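Local coordinates for catechol 1,2-dioxygenase (Pseudomonas putida, PDB 2AZQ), which probably catalyses the iron(III)-dependent intradiol cleavage of catechol by O2 to cis,cis-muconate, the first step from catechol in the beta-ketoadipate pathway, at residues A[221-226]-A[235-240]; A[99-104]-A[286-291]. One frame throughout, in Å; residues are numbered along the deposited sequence.

Contact 1: A[221-226]-A[235-240]; sequences HVHFFI and TTQINF. With FE (Fe (III) ion), chain B.
His221 sets its CG between its own backbone N and carbonyl carbon (chi1 56°), and Gln237 reaches out fully extended from a CG placed opposite its carbonyl carbon (chi1 -73°); together these turns lay the amide oxygen over a face of the imidazole. There Gln237 OE1 sits 3.4 Å from His221 CG, with amide and ring planes only 21° apart. The other end of the same amide lies beside the second histidine, Gln237 NE2 being 3.3 Å from His223 CE1, but here the two planes are steeply inclined. Both histidines bind the iron: His221 NE2 lies 2.4 Å from FE. His223 NE2 lies 2.0 Å from FE, and Tyr163 and Tyr197 complete the protein ligands. The amide is thus a second-shell neighbour of both histidines. Its OE1 is hydrogen-bonded to Arg218 and His221 ND1 to the carbonyl of Pro219, which restricts how either group can turn.

Underneath runs a regular antiparallel ladder: Val222 with Ile238 and Phe224 with Thr236 each exchange two backbone hydrogen bonds, including Phe224 N to Thr236 O at 2.7 Å. On the sheet face away from the iron, Phe224 CE1 meets Ile238 CG1 at 3.3 Å, and Val222 CG2 comes up to the edge of the Phe240 ring.

The hairpin of strands 217-227 and 234-240 lies between strand 151-155, paired with the first, and strand 259-265, paired with the second; Phe286 and Phe288 of strand 281-289 pack on its apolar face, while Trp155 stacks on His223.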
loop_
_atom_site.group_PDB
_atom_site.type_symbol
_atom_site.label_atom_id
_atom_site.label_comp_id
_atom_site.label_asym_id
_atom_site.label_seq_id
_atom_site.Cartn_x
_atom_site.Cartn_y
_atom_site.Cartn_z
ATOM N N HIS A 221 20.740 -16.848 7.762
ATOM C CA HIS A 221 21.391 -16.676 6.490
ATOM C C HIS A 221 22.312 -15.462 6.468
ATOM O O HIS A 221 22.422 -14.750 7.457
ATOM C CB HIS A 221 20.332 -16.567 5.388
ATOM C CG HIS A 221 19.341 -15.466 5.615
ATOM N ND1 HIS A 221 18.238 -15.612 6.427
ATOM C CD2 HIS A 221 19.339 -14.174 5.204
ATOM C CE1 HIS A 221 17.604 -14.458 6.509
ATOM N NE2 HIS A 221 18.251 -13.571 5.778
ATOM N N VAL A 222 22.997 -15.260 5.342
ATOM C CA VAL A 222 23.895 -14.127 5.203
ATOM C C VAL A 222 23.653 -13.585 3.815
ATOM O O VAL A 222 23.707 -14.318 2.848
ATOM C CB VAL A 222 25.416 -14.542 5.359
ATOM C CG1 VAL A 222 26.272 -13.329 5.446
ATOM C CG2 VAL A 222 25.610 -15.386 6.571
ATOM N N HIS A 223 23.347 -12.307 3.692
ATOM C CA HIS A 223 23.086 -11.706 2.353
ATOM C C HIS A 223 24.347 -11.251 1.581
ATOM O O HIS A 223 25.311 -10.747 2.166
ATOM C CB HIS A 223 22.194 -10.466 2.537
ATOM C CG HIS A 223 20.860 -10.732 3.160
ATOM N ND1 HIS A 223 19.760 -11.152 2.444
ATOM C CD2 HIS A 223 20.454 -10.632 4.448
ATOM C CE1 HIS A 223 18.735 -11.301 3.266
ATOM N NE2 HIS A 223 19.131 -10.991 4.487
ATOM N N PHE A 224 24.347 -11.451 0.269
ATOM C CA PHE A 224 25.479 -10.994 -0.529
ATOM C C PHE A 224 25.138 -10.242 -1.781
ATOM O O PHE A 224 24.181 -10.568 -2.494
ATOM C CB PHE A 224 26.402 -12.129 -0.990
ATOM C CG PHE A 224 27.081 -12.850 0.113
ATOM C CD1 PHE A 224 26.448 -13.898 0.762
ATOM C CD2 PHE A 224 28.374 -12.493 0.493
ATOM C CE1 PHE A 224 27.091 -14.592 1.766
ATOM C CE2 PHE A 224 29.021 -13.176 1.495
ATOM C CZ PHE A 224 28.379 -14.237 2.135
ATOM N N PHE A 225 25.947 -9.222 -2.032
ATOM C CA PHE A 225 25.884 -8.408 -3.248
ATOM C C PHE A 225 27.320 -8.638 -3.724
ATOM O O PHE A 225 28.267 -8.319 -3.004
ATOM C CB PHE A 225 25.683 -6.932 -2.925
ATOM C CG PHE A 225 24.275 -6.470 -3.018
ATOM C CD1 PHE A 225 23.920 -5.213 -2.537
ATOM C CD2 PHE A 225 23.303 -7.258 -3.588
ATOM C CE1 PHE A 225 22.601 -4.748 -2.621
ATOM C CE2 PHE A 225 21.979 -6.791 -3.671
ATOM C CZ PHE A 225 21.637 -5.535 -3.185
ATOM N N ILE A 226 27.480 -9.244 -4.890
ATOM C CA ILE A 226 28.811 -9.531 -5.398
ATOM C C ILE A 226 28.926 -8.973 -6.807
ATOM O O ILE A 226 28.072 -9.194 -7.674
ATOM C CB ILE A 226 29.105 -11.051 -5.307
ATOM C CG1 ILE A 226 28.898 -11.472 -3.840
ATOM C CG2 ILE A 226 30.546 -11.358 -5.731
ATOM C CD1 ILE A 226 29.585 -12.713 -3.360
ATOM N N THR A 235 23.008 -11.114 -6.635
ATOM C CA THR A 235 22.366 -10.921 -5.350
ATOM C C THR A 235 22.075 -12.337 -4.925
ATOM O O THR A 235 21.430 -13.076 -5.661
ATOM C CB THR A 235 21.054 -10.149 -5.492
ATOM O OG1 THR A 235 21.351 -8.853 -5.988
ATOM C CG2 THR A 235 20.331 -9.992 -4.154
ATOM N N THR A 236 22.567 -12.727 -3.753
ATOM C CA THR A 236 22.337 -14.080 -3.280
ATOM C C THR A 236 22.459 -14.164 -1.752
ATOM O O THR A 236 22.755 -13.162 -1.087
ATOM C CB THR A 236 23.352 -15.052 -3.940
ATOM O OG1 THR A 236 22.987 -16.406 -3.646
ATOM C CG2 THR A 236 24.776 -14.779 -3.423
ATOM N N GLN A 237 22.223 -15.357 -1.211
ATOM C CA GLN A 237 22.301 -15.621 0.232
ATOM C C GLN A 237 23.045 -16.932 0.451
ATOM O O GLN A 237 23.165 -17.735 -0.475
ATOM C CB GLN A 237 20.891 -15.806 0.863
ATOM C CG GLN A 237 20.035 -14.563 1.036
ATOM C CD GLN A 237 18.639 -14.820 1.675
ATOM O OE1 GLN A 237 18.426 -15.813 2.377
ATOM N NE2 GLN A 237 17.700 -13.887 1.453
ATOM N N ILE A 238 23.563 -17.126 1.661
ATOM C CA ILE A 238 24.143 -18.415 2.059
ATOM C C ILE A 238 23.150 -18.793 3.174
ATOM O O ILE A 238 22.941 -17.989 4.078
ATOM C CB ILE A 238 25.563 -18.324 2.743
ATOM C CG1 ILE A 238 26.639 -17.892 1.747
ATOM C CG2 ILE A 238 25.946 -19.667 3.364
ATOM C CD1 ILE A 238 28.033 -17.721 2.413
ATOM N N ASN A 239 22.494 -19.952 3.096
ATOM C CA ASN A 239 21.606 -20.377 4.183
ATOM C C ASN A 239 22.377 -21.388 5.006
ATOM O O ASN A 239 22.992 -22.289 4.444
ATOM C CB ASN A 239 20.391 -21.102 3.668
ATOM C CG ASN A 239 19.527 -20.248 2.844
ATOM O OD1 ASN A 239 18.997 -19.250 3.323
ATOM N ND2 ASN A 239 19.359 -20.625 1.582
ATOM N N PHE A 240 22.321 -21.272 6.327
ATOM C CA PHE A 240 23.034 -22.200 7.213
ATOM C C PHE A 240 22.479 -23.592 7.283
ATOM O O PHE A 240 21.271 -23.793 7.345
ATOM C CB PHE A 240 23.120 -21.594 8.592
ATOM C CG PHE A 240 24.109 -20.527 8.652
ATOM C CD1 PHE A 240 24.157 -19.593 7.624
ATOM C CD2 PHE A 240 25.090 -20.526 9.621
ATOM C CE1 PHE A 240 25.169 -18.682 7.535
ATOM C CE2 PHE A 240 26.126 -19.615 9.553
ATOM C CZ PHE A 240 26.169 -18.684 8.493
HETATM FE FE FE B . 17.606 -11.261 5.754
#

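Contact 2: A[99-104]-A[286-291]; sequences GGTPRT and FDFRLQ
Thr101 and Arg289 grip each other twice, and this is the close-fitting part of the contact. Thr101 N donates to Arg289 O at 3.0 Å, on a lone pair and in the carbonyl plane, while Arg289 N donates to Thr101 OG1 at 2.8 Å along a nearly straight line (169°). Thr101 points its CB toward the strand; with chi1 at -39°, OG1 lies beside its own backbone N, where it meets Arg289 N. The methyl CG2, the other branch, meets the Phe286 ring at its edge, 4.1 Å from CE2, the two side chains coming from opposite directions. Phe286 in turn lays CD2 over a face of Phe288.

Toward Gly99 and Arg289 the contact opens to solvent, and no further hydrogen bond crosses between the segments. Gly100 CA rests 3.3 Å from Arg289 O, a CA-H...O contact, and the extended Arg289 side chain leads away, making weak bonds to the carbonyls of Asp141 and Ala142. Gln291 lies along Gly99, where the modelled spacing is doubtful; its OE1 holds a weak bond to Arg232. Shortening this side chain to an alanine would probably leave Arg232 without this weak amide partner.

Chemically, a side-chain hydroxyl stands in for a backbone carbonyl as acceptor, which implies that this irregular segment can be held to the end of strand 281-289 without itself forming a strand.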
loop_
_atom_site.group_PDB
_atom_site.type_symbol
_atom_site.label_atom_id
_atom_site.label_comp_id
_atom_site.label_asym_id
_atom_site.label_seq_id
_atom_site.Cartn_x
_atom_site.Cartn_y
_atom_site.Cartn_z
ATOM N N GLY A 99 24.751 -18.984 -15.688
ATOM C CA GLY A 99 25.700 -18.532 -14.682
ATOM C C GLY A 99 26.375 -19.449 -13.699
ATOM O O GLY A 99 26.341 -20.656 -13.825
ATOM N N GLY A 100 27.026 -18.827 -12.726
ATOM C CA GLY A 100 27.737 -19.557 -11.701
ATOM C C GLY A 100 26.822 -19.801 -10.526
ATOM O O GLY A 100 25.917 -20.633 -10.600
ATOM N N THR A 101 27.044 -19.070 -9.443
ATOM C CA THR A 101 26.217 -19.230 -8.252
ATOM C C THR A 101 24.781 -18.746 -8.525
ATOM O O THR A 101 24.566 -17.656 -9.074
ATOM C CB THR A 101 26.784 -18.407 -7.104
ATOM O OG1 THR A 101 28.213 -18.488 -7.129
ATOM C CG2 THR A 101 26.291 -18.940 -5.777
ATOM N N PRO A 102 23.775 -19.545 -8.141
ATOM C CA PRO A 102 22.388 -19.133 -8.369
ATOM C C PRO A 102 22.092 -17.826 -7.659
ATOM O O PRO A 102 22.817 -17.418 -6.748
ATOM C CB PRO A 102 21.589 -20.276 -7.761
ATOM C CG PRO A 102 22.508 -21.442 -7.969
ATOM C CD PRO A 102 23.802 -20.849 -7.468
ATOM N N ARG A 103 21.016 -17.169 -8.074
ATOM C CA ARG A 103 20.622 -15.937 -7.438
ATOM C C ARG A 103 19.428 -16.209 -6.513
ATOM O O ARG A 103 18.813 -17.265 -6.570
ATOM C CB ARG A 103 20.291 -14.891 -8.510
ATOM C CG ARG A 103 18.826 -14.529 -8.667
ATOM C CD ARG A 103 18.051 -15.412 -9.611
ATOM N NE ARG A 103 18.537 -15.331 -10.985
ATOM C CZ ARG A 103 18.797 -14.195 -11.623
ATOM N NH1 ARG A 103 19.236 -14.215 -12.880
ATOM N NH2 ARG A 103 18.642 -13.042 -10.985
ATOM N N THR A 104 19.130 -15.277 -5.624
ATOM C CA THR A 104 18.004 -15.433 -4.715
ATOM C C THR A 104 17.624 -14.080 -4.109
ATOM O O THR A 104 18.461 -13.188 -3.956
ATOM C CB THR A 104 18.296 -16.503 -3.618
ATOM O OG1 THR A 104 17.080 -16.771 -2.920
ATOM C CG2 THR A 104 19.362 -16.037 -2.626
ATOM N N PHE A 286 32.620 -20.590 1.459
ATOM C CA PHE A 286 31.713 -20.586 0.339
ATOM C C PHE A 286 32.288 -19.642 -0.722
ATOM O O PHE A 286 32.725 -18.531 -0.395
ATOM C CB PHE A 286 30.340 -20.106 0.824
ATOM C CG PHE A 286 29.238 -20.358 -0.130
ATOM C CD1 PHE A 286 28.368 -21.419 0.070
ATOM C CD2 PHE A 286 29.067 -19.540 -1.252
ATOM C CE1 PHE A 286 27.325 -21.671 -0.844
ATOM C CE2 PHE A 286 28.028 -19.785 -2.177
ATOM C CZ PHE A 286 27.158 -20.853 -1.971
ATOM N N ASP A 287 32.297 -20.115 -1.974
ATOM C CA ASP A 287 32.800 -19.357 -3.121
ATOM C C ASP A 287 31.684 -18.952 -4.067
ATOM O O ASP A 287 30.696 -19.671 -4.269
ATOM C CB ASP A 287 33.785 -20.176 -3.949
ATOM C CG ASP A 287 34.927 -20.713 -3.139
ATOM O OD1 ASP A 287 35.673 -19.909 -2.544
ATOM O OD2 ASP A 287 35.077 -21.952 -3.114
ATOM N N PHE A 288 31.865 -17.800 -4.687
ATOM C CA PHE A 288 30.876 -17.318 -5.627
ATOM C C PHE A 288 31.556 -17.323 -6.960
ATOM O O PHE A 288 32.728 -16.963 -7.061
ATOM C CB PHE A 288 30.432 -15.919 -5.240
ATOM C CG PHE A 288 29.997 -15.816 -3.822
ATOM C CD1 PHE A 288 30.939 -15.693 -2.804
ATOM C CD2 PHE A 288 28.634 -15.883 -3.493
ATOM C CE1 PHE A 288 30.527 -15.631 -1.472
ATOM C CE2 PHE A 288 28.213 -15.824 -2.157
ATOM C CZ PHE A 288 29.155 -15.696 -1.144
ATOM N N ARG A 289 30.826 -17.789 -7.963
ATOM C CA ARG A 289 31.328 -17.873 -9.320
ATOM C C ARG A 289 30.445 -16.914 -10.114
ATOM O O ARG A 289 29.224 -17.081 -10.134
ATOM C CB ARG A 289 31.181 -19.315 -9.812
ATOM C CG ARG A 289 31.756 -19.542 -11.186
ATOM C CD ARG A 289 31.776 -20.976 -11.583
ATOM N NE ARG A 289 32.596 -21.069 -12.781
ATOM C CZ ARG A 289 32.922 -22.198 -13.418
ATOM N NH1 ARG A 289 32.496 -23.387 -12.978
ATOM N NH2 ARG A 289 33.704 -22.139 -14.500
ATOM N N LEU A 290 31.045 -15.903 -10.740
ATOM C CA LEU A 290 30.270 -14.913 -11.499
ATOM C C LEU A 290 30.230 -15.182 -12.995
ATOM O O LEU A 290 30.891 -16.077 -13.507
ATOM C CB LEU A 290 30.812 -13.491 -11.283
ATOM C CG LEU A 290 30.967 -12.919 -9.871
ATOM C CD1 LEU A 290 31.599 -11.556 -9.960
ATOM C CD2 LEU A 290 29.631 -12.812 -9.170
ATOM N N GLN A 291 29.438 -14.375 -13.686
ATOM C CA GLN A 291 29.274 -14.482 -15.120
ATOM C C GLN A 291 29.899 -13.305 -15.823
ATOM O O GLN A 291 30.001 -12.204 -15.258
ATOM C CB GLN A 291 27.799 -14.507 -15.469
ATOM C CG GLN A 291 27.057 -15.747 -15.013
ATOM C CD GLN A 291 25.574 -15.676 -15.353
ATOM O OE1 GLN A 291 25.198 -15.203 -16.420
ATOM N NE2 GLN A 291 24.733 -16.156 -14.452
#

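In the fold
The two contacts have centres about 10 Å apart and share one mixed sheet of the dioxygenase fold. Along the chain, 99-104 comes first, in the loop between helix 80-94 and strand 116-118; the hairpin of contact 1 follows, and 286-291 at the end of strand 281-289 comes last. They touch directly: Thr104 N probably bonds to Thr235 O, and Ile226 packs against Phe288. Contact 1 carries two of the four iron ligands, whereas contact 2 lies nearer the surface, with Phe288 about 9 Å from His223 between side chains. Contact 2 thus ties the segment following helix 80-94 to the sheet that bears the iron site.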